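Local coordinates for cytochrome c, putative (Geobacter sulfurreducens, PDB 2CZS), which binds two covalently attached c-type hemes, each with two axial histidines, and probably carries electrons as a small diheme cytochrome, at residues N16-R19 with F20-F24; G29-D32 with L33-Q36; V56-D60 with G61-C65. One frame throughout, in Å; residues are numbered along the deposited sequence.

Interaction 1. Residues N16-R19 with F20-F24. With HEM (protoporphyrin IX containing Fe), chain F.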
loop_
_atom_site.group_PDB
_atom_site.type_symbol
_atom_site.label_atom_id
_atom_site.label_comp_id
_atom_site.label_asym_id
_atom_site.label_seq_id
_atom_site.Cartn_x
_atom_site.Cartn_y
_atom_site.Cartn_z
ATOM N N ASN A 16 8.936 -0.792 -8.424
ATOM C CA ASN A 16 8.035 0.168 -7.808
ATOM C C ASN A 16 7.756 -0.013 -6.329
ATOM O O ASN A 16 7.327 0.935 -5.675
ATOM C CB ASN A 16 6.716 0.234 -8.569
ATOM C CG ASN A 16 6.798 1.132 -9.769
ATOM O OD1 ASN A 16 7.668 2.005 -9.845
ATOM N ND2 ASN A 16 5.908 0.923 -10.711
ATOM N N HIS A 17 7.992 -1.213 -5.801
ATOM C CA HIS A 17 7.640 -1.484 -4.402
ATOM C C HIS A 17 8.782 -2.006 -3.576
ATOM O O HIS A 17 8.617 -2.224 -2.362
ATOM C CB HIS A 17 6.499 -2.473 -4.384
ATOM C CG HIS A 17 5.287 -1.976 -5.092
ATOM N ND1 HIS A 17 5.065 -2.180 -6.438
ATOM C CD2 HIS A 17 4.228 -1.276 -4.633
ATOM C CE1 HIS A 17 3.904 -1.645 -6.773
ATOM N NE2 HIS A 17 3.377 -1.078 -5.700
ATOM N N LYS A 18 9.923 -2.235 -4.218
ATOM C CA LYS A 18 11.083 -2.756 -3.485
ATOM C C LYS A 18 11.427 -1.957 -2.234
ATOM O O LYS A 18 11.754 -2.557 -1.199
ATOM C CB LYS A 18 12.319 -2.909 -4.402
ATOM C CG LYS A 18 13.593 -3.385 -3.670
ATOM C CD LYS A 18 14.672 -3.869 -4.636
ATOM C CE LYS A 18 15.441 -2.728 -5.227
ATOM N NZ LYS A 18 16.278 -3.218 -6.349
ATOM N N ARG A 19 11.398 -0.627 -2.312
ATOM C CA ARG A 19 11.808 0.193 -1.164
ATOM C C ARG A 19 10.914 -0.046 0.039
ATOM O O ARG A 19 11.371 0.046 1.159
ATOM C CB ARG A 19 11.908 1.678 -1.504
ATOM C CG ARG A 19 10.586 2.386 -1.703
ATOM C CD ARG A 19 10.826 3.828 -2.148
ATOM N NE ARG A 19 9.692 4.717 -1.884
ATOM C CZ ARG A 19 9.575 5.488 -0.803
ATOM N NH1 ARG A 19 10.515 5.476 0.140
ATOM N NH2 ARG A 19 8.514 6.273 -0.661
ATOM N N PHE A 20 9.649 -0.387 -0.193
ATOM C CA PHE A 20 8.760 -0.700 0.929
ATOM C C PHE A 20 9.061 -2.068 1.559
ATOM O O PHE A 20 9.042 -2.209 2.763
ATOM C CB PHE A 20 7.306 -0.564 0.518
ATOM C CG PHE A 20 7.017 0.718 -0.179
ATOM C CD1 PHE A 20 6.761 0.741 -1.536
ATOM C CD2 PHE A 20 7.088 1.921 0.512
ATOM C CE1 PHE A 20 6.501 1.935 -2.196
ATOM C CE2 PHE A 20 6.867 3.135 -0.142
ATOM C CZ PHE A 20 6.547 3.119 -1.505
ATOM N N TYR A 21 9.366 -3.058 0.724
ATOM C CA TYR A 21 9.886 -4.343 1.205
ATOM C C TYR A 21 11.136 -4.151 2.070
ATOM O O TYR A 21 11.236 -4.720 3.162
ATOM C CB TYR A 21 10.223 -5.259 0.023
ATOM C CG TYR A 21 9.058 -6.054 -0.523
ATOM C CD1 TYR A 21 8.168 -5.500 -1.459
ATOM C CD2 TYR A 21 8.827 -7.361 -0.101
ATOM C CE1 TYR A 21 7.088 -6.240 -1.956
ATOM C CE2 TYR A 21 7.759 -8.106 -0.605
ATOM C CZ TYR A 21 6.900 -7.537 -1.534
ATOM O OH TYR A 21 5.864 -8.297 -1.989
ATOM N N ASP A 22 12.071 -3.338 1.572
ATOM C CA ASP A 22 13.339 -3.092 2.270
ATOM C C ASP A 22 13.092 -2.355 3.593
ATOM O O ASP A 22 13.610 -2.772 4.629
ATOM C CB ASP A 22 14.344 -2.291 1.417
ATOM C CG ASP A 22 14.914 -3.071 0.216
ATOM O OD1 ASP A 22 14.924 -4.313 0.229
ATOM O OD2 ASP A 22 15.350 -2.428 -0.760
ATOM N N ALA A 23 12.261 -1.311 3.563
ATOM C CA ALA A 23 11.924 -0.521 4.758
ATOM C C ALA A 23 11.252 -1.397 5.805
ATOM O O ALA A 23 11.609 -1.366 6.981
ATOM C CB ALA A 23 11.011 0.646 4.406
ATOM N N PHE A 24 10.287 -2.199 5.366
ATOM C CA PHE A 24 9.611 -3.154 6.238
ATOM C C PHE A 24 10.593 -4.119 6.922
ATOM O O PHE A 24 10.528 -4.308 8.150
ATOM C CB PHE A 24 8.537 -3.916 5.472
ATOM C CG PHE A 24 7.666 -4.758 6.369
ATOM C CD1 PHE A 24 6.935 -4.161 7.407
ATOM C CD2 PHE A 24 7.592 -6.144 6.197
ATOM C CE1 PHE A 24 6.134 -4.930 8.259
ATOM C CE2 PHE A 24 6.789 -6.915 7.042
ATOM C CZ PHE A 24 6.064 -6.302 8.072
HETATM C CHA HEM F . 0.137 -2.041 -8.035
HETATM C CHB HEM F . 0.108 -1.850 -3.246
HETATM C CHC HEM F . 3.189 1.881 -3.379
HETATM C CHD HEM F . 3.029 1.848 -8.193
HETATM C C1A HEM F . -0.149 -2.311 -6.738
HETATM C C2A HEM F . -1.078 -3.321 -6.311
HETATM C C3A HEM F . -1.086 -3.254 -4.976
HETATM C C4A HEM F . -0.167 -2.216 -4.553
HETATM C CMA HEM F . -1.900 -4.115 -3.997
HETATM C CAA HEM F . -1.908 -4.232 -7.258
HETATM C CBA HEM F . -1.082 -5.414 -7.727
HETATM C CGA HEM F . -1.889 -6.396 -8.542
HETATM O O1A HEM F . -2.903 -6.039 -9.206
HETATM O O2A HEM F . -1.486 -7.582 -8.486
HETATM C C1B HEM F . 0.959 -0.847 -2.865
HETATM C C2B HEM F . 1.249 -0.485 -1.500
HETATM C C3B HEM F . 2.125 0.546 -1.517
HETATM C C4B HEM F . 2.396 0.888 -2.902
HETATM C CMB HEM F . 0.616 -1.233 -0.299
HETATM C CAB HEM F . 2.775 1.260 -0.313
HETATM C CBB HEM F . 3.494 0.516 0.592
HETATM C C1C HEM F . 3.329 2.224 -4.709
HETATM C C2C HEM F . 4.096 3.392 -5.152
HETATM C C3C HEM F . 4.056 3.369 -6.512
HETATM C C4C HEM F . 3.292 2.214 -6.900
HETATM C CMC HEM F . 4.760 4.437 -4.237
HETATM C CAC HEM F . 4.705 4.354 -7.512
HETATM C CBC HEM F . 6.039 4.355 -7.622
HETATM C C1D HEM F . 2.299 0.772 -8.608
HETATM C C2D HEM F . 2.085 0.324 -9.974
HETATM C C3D HEM F . 1.162 -0.867 -9.918
HETATM C C4D HEM F . 0.912 -1.046 -8.515
HETATM C CMD HEM F . 2.657 0.928 -11.268
HETATM C CAD HEM F . 0.667 -1.725 -11.110
HETATM C CBD HEM F . 1.227 -3.146 -11.061
HETATM C CGD HEM F . 2.719 -3.106 -10.945
HETATM O O1D HEM F . 3.371 -2.857 -11.986
HETATM O O2D HEM F . 3.256 -3.314 -9.826
HETATM N NA HEM F . 0.378 -1.641 -5.675
HETATM N NB HEM F . 1.670 0.024 -3.695
HETATM N NC HEM F . 2.854 1.532 -5.782
HETATM N ND HEM F . 1.571 -0.055 -7.784
HETATM FE FE HEM F . 1.632 -0.037 -5.699
#

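Interaction 2. Residues G29-D32 with L33-Q36. With NA (sodium ion), chain E.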
loop_
_atom_site.group_PDB
_atom_site.type_symbol
_atom_site.label_atom_id
_atom_site.label_comp_id
_atom_site.label_asym_id
_atom_site.label_seq_id
_atom_site.Cartn_x
_atom_site.Cartn_y
_atom_site.Cartn_z
ATOM N N GLY A 29 7.378 1.011 10.451
ATOM C CA GLY A 29 5.985 0.767 10.765
ATOM C C GLY A 29 5.090 0.791 9.539
ATOM O O GLY A 29 5.291 1.599 8.621
ATOM N N LYS A 30 4.079 -0.079 9.543
ATOM C CA LYS A 30 3.143 -0.164 8.433
ATOM C C LYS A 30 2.315 1.101 8.186
ATOM O O LYS A 30 2.025 1.401 7.053
ATOM C CB LYS A 30 2.249 -1.393 8.570
ATOM C CG LYS A 30 3.004 -2.722 8.402
ATOM C CD LYS A 30 2.111 -3.895 8.776
ATOM C CE LYS A 30 2.717 -5.238 8.332
ATOM N NZ LYS A 30 2.772 -5.374 6.839
ATOM N N LEU A 31 1.975 1.868 9.227
ATOM C CA LEU A 31 1.272 3.127 9.000
ATOM C C LEU A 31 2.157 4.137 8.255
ATOM O O LEU A 31 1.698 4.807 7.328
ATOM C CB LEU A 31 0.747 3.744 10.307
ATOM C CG LEU A 31 -0.554 3.208 10.906
ATOM C CD1 LEU A 31 -0.862 4.068 12.119
ATOM C CD2 LEU A 31 -1.744 3.215 9.920
ATOM N N ASP A 32 3.429 4.231 8.635
ATOM C CA ASP A 32 4.350 5.137 7.924
ATOM C C ASP A 32 4.506 4.736 6.457
ATOM O O ASP A 32 4.518 5.583 5.560
ATOM C CB ASP A 32 5.708 5.203 8.603
ATOM C CG ASP A 32 5.644 5.883 9.937
ATOM O OD1 ASP A 32 4.716 6.688 10.136
ATOM O OD2 ASP A 32 6.495 5.576 10.798
ATOM N N LEU A 33 4.602 3.424 6.218
ATOM C CA LEU A 33 4.648 2.924 4.853
ATOM C C LEU A 33 3.370 3.196 4.091
ATOM O O LEU A 33 3.417 3.633 2.928
ATOM C CB LEU A 33 5.016 1.445 4.840
ATOM C CG LEU A 33 6.417 1.185 5.390
ATOM C CD1 LEU A 33 6.662 -0.309 5.513
ATOM C CD2 LEU A 33 7.505 1.830 4.540
ATOM N N ASP A 34 2.213 2.980 4.715
ATOM C CA ASP A 34 0.946 3.228 4.079
ATOM C C ASP A 34 0.847 4.672 3.554
ATOM O O ASP A 34 0.270 4.914 2.506
ATOM C CB ASP A 34 -0.201 3.033 5.061
ATOM C CG ASP A 34 -0.432 1.613 5.479
ATOM O OD1 ASP A 34 -0.205 0.672 4.704
ATOM O OD2 ASP A 34 -0.944 1.445 6.598
ATOM N N ARG A 35 1.400 5.634 4.301
ATOM C CA ARG A 35 1.316 7.038 3.903
ATOM C C ARG A 35 2.053 7.227 2.589
ATOM O O ARG A 35 1.623 8.036 1.770
ATOM C CB ARG A 35 1.916 7.973 4.977
ATOM C CG ARG A 35 1.541 7.631 6.428
ATOM C CD ARG A 35 2.338 8.423 7.519
ATOM N NE ARG A 35 1.792 8.231 8.880
ATOM C CZ ARG A 35 0.604 8.708 9.239
ATOM N NH1 ARG A 35 -0.107 9.374 8.345
ATOM N NH2 ARG A 35 0.120 8.523 10.453
ATOM N N GLN A 36 3.169 6.497 2.392
ATOM C CA GLN A 36 3.953 6.600 1.151
ATOM C C GLN A 36 3.268 5.983 -0.067
ATOM O O GLN A 36 3.523 6.397 -1.196
ATOM C CB GLN A 36 5.375 6.034 1.322
ATOM C CG GLN A 36 6.230 6.798 2.357
ATOM C CD GLN A 36 7.381 5.984 2.924
ATOM O OE1 GLN A 36 8.132 5.350 2.200
ATOM N NE2 GLN A 36 7.538 6.028 4.238
HETATM NA NA NA E . -1.581 -1.092 7.903
#

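Interaction 3. Residues V56-D60 with G61-C65. With HEM (protoporphyrin IX containing Fe), chain G; SO4 (sulfate ion), chain D.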
loop_
_atom_site.group_PDB
_atom_site.type_symbol
_atom_site.label_atom_id
_atom_site.label_comp_id
_atom_site.label_asym_id
_atom_site.label_seq_id
_atom_site.Cartn_x
_atom_site.Cartn_y
_atom_site.Cartn_z
ATOM N N VAL A 56 -12.448 3.712 0.526
ATOM C CA VAL A 56 -11.994 5.105 0.445
ATOM C C VAL A 56 -11.251 5.468 1.738
ATOM O O VAL A 56 -11.325 4.732 2.701
ATOM C CB VAL A 56 -13.183 6.070 0.186
ATOM C CG1 VAL A 56 -12.699 7.300 -0.543
ATOM C CG2 VAL A 56 -14.259 5.398 -0.668
ATOM N N LYS A 57 -10.517 6.581 1.761
ATOM C CA LYS A 57 -9.706 6.934 2.937
ATOM C C LYS A 57 -10.536 7.355 4.171
ATOM O O LYS A 57 -11.585 8.004 4.029
ATOM C CB LYS A 57 -8.632 7.967 2.544
ATOM C CG LYS A 57 -8.371 9.108 3.527
ATOM C CD LYS A 57 -7.138 8.895 4.411
ATOM C CE LYS A 57 -6.926 10.105 5.314
ATOM N NZ LYS A 57 -5.528 10.262 5.796
ATOM N N PRO A 58 -10.088 6.947 5.375
ATOM C CA PRO A 58 -10.710 7.292 6.648
ATOM C C PRO A 58 -10.440 8.734 7.069
ATOM O O PRO A 58 -9.613 9.404 6.460
ATOM C CB PRO A 58 -10.013 6.348 7.633
ATOM C CG PRO A 58 -8.710 6.098 7.042
ATOM C CD PRO A 58 -8.923 6.064 5.571
ATOM N N ALA A 59 -11.118 9.192 8.117
ATOM C CA ALA A 59 -10.883 10.537 8.645
ATOM C C ALA A 59 -9.585 10.621 9.461
ATOM O O ALA A 59 -8.820 11.595 9.339
ATOM C CB ALA A 59 -12.085 11.000 9.481
ATOM N N ASP A 60 -9.348 9.601 10.287
ATOM C CA ASP A 60 -8.172 9.528 11.159
ATOM C C ASP A 60 -7.122 8.568 10.615
ATOM O O ASP A 60 -7.349 7.353 10.558
ATOM C CB ASP A 60 -8.571 9.043 12.553
ATOM C CG ASP A 60 -9.442 10.027 13.279
ATOM O OD1 ASP A 60 -8.892 10.806 14.093
ATOM O OD2 ASP A 60 -10.668 10.035 13.030
ATOM N N GLY A 61 -5.970 9.120 10.252
ATOM C CA GLY A 61 -4.833 8.346 9.779
ATOM C C GLY A 61 -5.017 7.878 8.349
ATOM O O GLY A 61 -6.084 8.058 7.776
ATOM N N PRO A 62 -3.964 7.282 7.767
ATOM C CA PRO A 62 -3.990 6.866 6.373
ATOM C C PRO A 62 -4.868 5.623 6.145
ATOM O O PRO A 62 -5.128 4.853 7.078
ATOM C CB PRO A 62 -2.527 6.529 6.087
ATOM C CG PRO A 62 -1.990 6.095 7.402
ATOM C CD PRO A 62 -2.696 6.934 8.427
ATOM N N MET A 63 -5.324 5.447 4.906
ATOM C CA MET A 63 -5.918 4.160 4.503
ATOM C C MET A 63 -4.891 3.056 4.750
ATOM O O MET A 63 -3.719 3.178 4.353
ATOM C CB MET A 63 -6.337 4.173 3.055
ATOM C CG MET A 63 -7.411 3.140 2.727
ATOM S SD MET A 63 -7.594 2.926 0.961
ATOM C CE MET A 63 -8.233 4.538 0.463
ATOM N N ARG A 64 -5.329 1.985 5.400
ATOM C CA ARG A 64 -4.376 0.999 5.927
ATOM C C ARG A 64 -4.045 -0.036 4.824
ATOM O O ARG A 64 -4.513 -1.188 4.877
ATOM C CB ARG A 64 -4.909 0.306 7.199
ATOM C CG ARG A 64 -5.027 1.184 8.437
ATOM C CD ARG A 64 -5.481 0.353 9.639
ATOM N NE ARG A 64 -4.527 -0.695 9.997
ATOM C CZ ARG A 64 -4.819 -1.778 10.728
ATOM N NH1 ARG A 64 -6.054 -1.990 11.178
ATOM N NH2 ARG A 64 -3.874 -2.670 11.000
ATOM N N CYS A 65 -3.231 0.380 3.854
ATOM C CA CYS A 65 -3.001 -0.488 2.684
ATOM C C CYS A 65 -2.523 -1.871 3.095
ATOM O O CYS A 65 -3.010 -2.905 2.587
ATOM C CB CYS A 65 -1.949 0.104 1.762
ATOM S SG CYS A 65 -2.188 1.826 1.324
HETATM C CHA HEM G . -7.951 -3.482 -4.927
HETATM C CHB HEM G . -4.178 -0.832 -3.575
HETATM C CHC HEM G . -6.134 -0.098 0.725
HETATM C CHD HEM G . -8.723 -4.130 -0.163
HETATM C C1A HEM G . -6.797 -2.753 -5.001
HETATM C C2A HEM G . -6.007 -2.456 -6.175
HETATM C C3A HEM G . -4.973 -1.702 -5.784
HETATM C C4A HEM G . -5.077 -1.523 -4.352
HETATM C CMA HEM G . -3.839 -1.138 -6.661
HETATM C CAA HEM G . -6.358 -2.937 -7.614
HETATM C CBA HEM G . -5.911 -4.383 -7.792
HETATM C CGA HEM G . -5.978 -4.809 -9.250
HETATM O O1A HEM G . -5.568 -4.017 -10.149
HETATM O O2A HEM G . -6.437 -5.957 -9.522
HETATM C C1B HEM G . -4.369 -0.335 -2.327
HETATM C C2B HEM G . -3.575 0.699 -1.681
HETATM C C3B HEM G . -4.153 0.898 -0.484
HETATM C C4B HEM G . -5.293 0.034 -0.345
HETATM C CMB HEM G . -2.307 1.371 -2.264
HETATM C CAB HEM G . -3.767 1.940 0.603
HETATM C CBB HEM G . -3.933 3.229 0.150
HETATM C C1C HEM G . -6.971 -1.176 0.921
HETATM C C2C HEM G . -7.640 -1.559 2.135
HETATM C C3C HEM G . -8.339 -2.668 1.908
HETATM C C4C HEM G . -8.149 -3.051 0.504
HETATM C CMC HEM G . -7.469 -0.772 3.459
HETATM C CAC HEM G . -9.221 -3.455 2.892
HETATM C CBC HEM G . -10.037 -2.817 3.749
HETATM C C1D HEM G . -8.791 -4.325 -1.528
HETATM C C2D HEM G . -9.597 -5.334 -2.207
HETATM C C3D HEM G . -9.377 -5.131 -3.691
HETATM C C4D HEM G . -8.460 -4.026 -3.783
HETATM C CMD HEM G . -10.505 -6.417 -1.577
HETATM C CAD HEM G . -9.976 -5.966 -4.842
HETATM C CBD HEM G . -9.193 -7.285 -4.856
HETATM C CGD HEM G . -7.763 -7.059 -5.283
HETATM O O1D HEM G . -7.559 -6.689 -6.475
HETATM O O2D HEM G . -6.838 -7.237 -4.434
HETATM N NA HEM G . -6.190 -2.158 -3.914
HETATM N NB HEM G . -5.418 -0.688 -1.512
HETATM N NC HEM G . -7.327 -2.111 -0.052
HETATM N ND HEM G . -8.143 -3.587 -2.485
HETATM FE FE HEM G . -6.791 -2.111 -1.955
HETATM S S SO4 D . -6.488 -5.083 14.063
HETATM O O1 SO4 D . -5.978 -4.685 15.377
HETATM O O2 SO4 D . -7.271 -6.301 14.246
HETATM O O3 SO4 D . -7.305 -3.993 13.508
HETATM O O4 SO4 D . -5.385 -5.350 13.137
HETATM O O HOH W 1 -6.590 4.844 9.680
#

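Interaction 1. Residues N16-R19 with F20-F24
Phe20 packs between Arg19 and a heme in a local contact at the start of helix 18-25, where the chain leaves the loop carrying the axial ligand His17. Arg19 CG lies over the centre of the Phe20 ring, 3.9 Å from its centroid, in a CH-pi contact. The opposite ring face takes heme CBB, at the end of a side arm of the porphyrin. A chi1 of 72° puts Arg19 CG between its backbone N and carbonyl carbon, laying the chain across the ring of the next residue. The guanidinium follows, its plane 51° from the ring, with Phe20 CE2 over one of its faces. Phe20 CE1 also comes within 3.5 Å of heme CHC.

His17 is the N-cap residue, and its ring serves as an axial ligand of a bis-histidine heme. His17 NE2 binds the iron at 2.0 Å, with His41 as the second ligand. Asp14 accepts a hydrogen bond from ND1, which fixes the rotation of the ring and probably makes the imidazole a stronger donor to the iron. The carbonyl of His17 starts the helix. His17 O accepts Tyr21 N at 3.3 Å with a nearly straight N-H (167°), and Phe20 N only weakly. Tyr21 CD1 meets the same oxygen at the ring edge, while the Tyr21 hydroxyl is hydrogen-bonded to Val11 O and Lys72 N. Lys18 CG rests 3.5 Å from Asp22 OD2.

Interaction 2. Residues G29-D32 with L33-Q36
Gly29 is the N-cap residue of helix 30-37, and its carbonyl oxygen takes the first helical bond, from Leu33 N at 3.1 Å. Leu33 CG lies close against the same oxygen, and its side chain packs on Phe20 and Ala23 of helix 18-25. Lys30 comes next. Lys30 O accepts Asp34 N at 2.8 Å, while the Lys30 side chain makes a cation-pi contact with Phe24. The carboxylate of Asp34 folds back over this turn. With CG anti to its own carbonyl carbon (chi1 -69°), Asp34 OD2 stands 3.0 Å from Lys30 O, an approach of two acceptors. Asp34 OD2 binds the sodium ion at a rather long 2.9 Å, and the positive charge may offset some of the crowding of the two oxygens. OD1 is occupied as well, by the backbone N of Leu66 in helix 65-68. Replacing Asp34 by an alanine removes the carboxylate, which would probably loosen the sodium and leave Leu66 N without its acceptor.

Leu31 brings CD2 to 3.8 Å from Asp34 OD2, and its oxygen accepts Arg35 N. Arg35 CG packs at 3.0 Å from Leu31 O. Asp32 and Arg35 lie alongside each other, pointing the same way. Asp32 OD1 meets Arg35 NE at the guanidinium edge in a long salt bridge of 3.5 Å, the two planes 39° apart. Gln36 NE2 reaches back to Asp32 O in a weak bond. The chemistry thus differs round the helix: an exposed ion pair on one flank, and a buried carboxylate shared between a sodium ion and the N-H of Leu66 on another.

Interaction 3. Residues V56-D60 with G61-C65
The pocket of the second heme is bordered by a loop that doubles back before the covalent attachment site, so that Met63 lies against Lys57 and Pro58. Met63 CE comes to 3.3 Å from Lys57 N and touches Val56 C. Met63 SD approaches heme CHC at 3.4 Å. The first torsion sets CG anti to the backbone N (chi1 -157°), and a bend at chi3 turns the methyl from the heme toward the 56-57 backbone. Pro58 CD packs on Met63 CB at 4.1 Å. Lys57 NZ reaches across the turn to Gly61 O in a weak hydrogen bond of 3.0 Å. Gly61 has a positive phi (76°), which favours glycine. One water donates to both Asp60 O and Pro62 O. Arg64 centres an inverse gamma turn, and NH1, at the guanidinium edge, weakly hydrogen-bonds O3 of a sulfate probably from the crystallisation liquor. Cys65, first cysteine of a CXXCH motif with Cys68 and the axial His69, is joined through SG to heme CAB by a thioether bond. The loop comes after helix 30-37 and runs into helix 65-68: Pro62 packs on Leu31 and Arg35, Cys65 touches Asp34 and Cys37, and Met63 meets the axial His54.

The three interactions follow in series along the chain, and none nests in or crosses another. Interaction 1 forms the first turns of helix 18-25 beside one heme. Interaction 2 opens helix 30-37, the next helix in the chain, and the two touch through Arg19 NH2 with Gln36 OE1 and Ala23 CB with Leu33 CD2. Interaction 3 folds the loop before helix 65-68 back on itself at the other heme, bringing Lys57 beside Met63. It meets interaction 2 where Asp34 packs on Arg64 and Cys65. Interactions 1 and 3 do not touch; their centres are 20 Å apart on opposite sides of the chain's centre. Helix 30-37 joins the two heme regions.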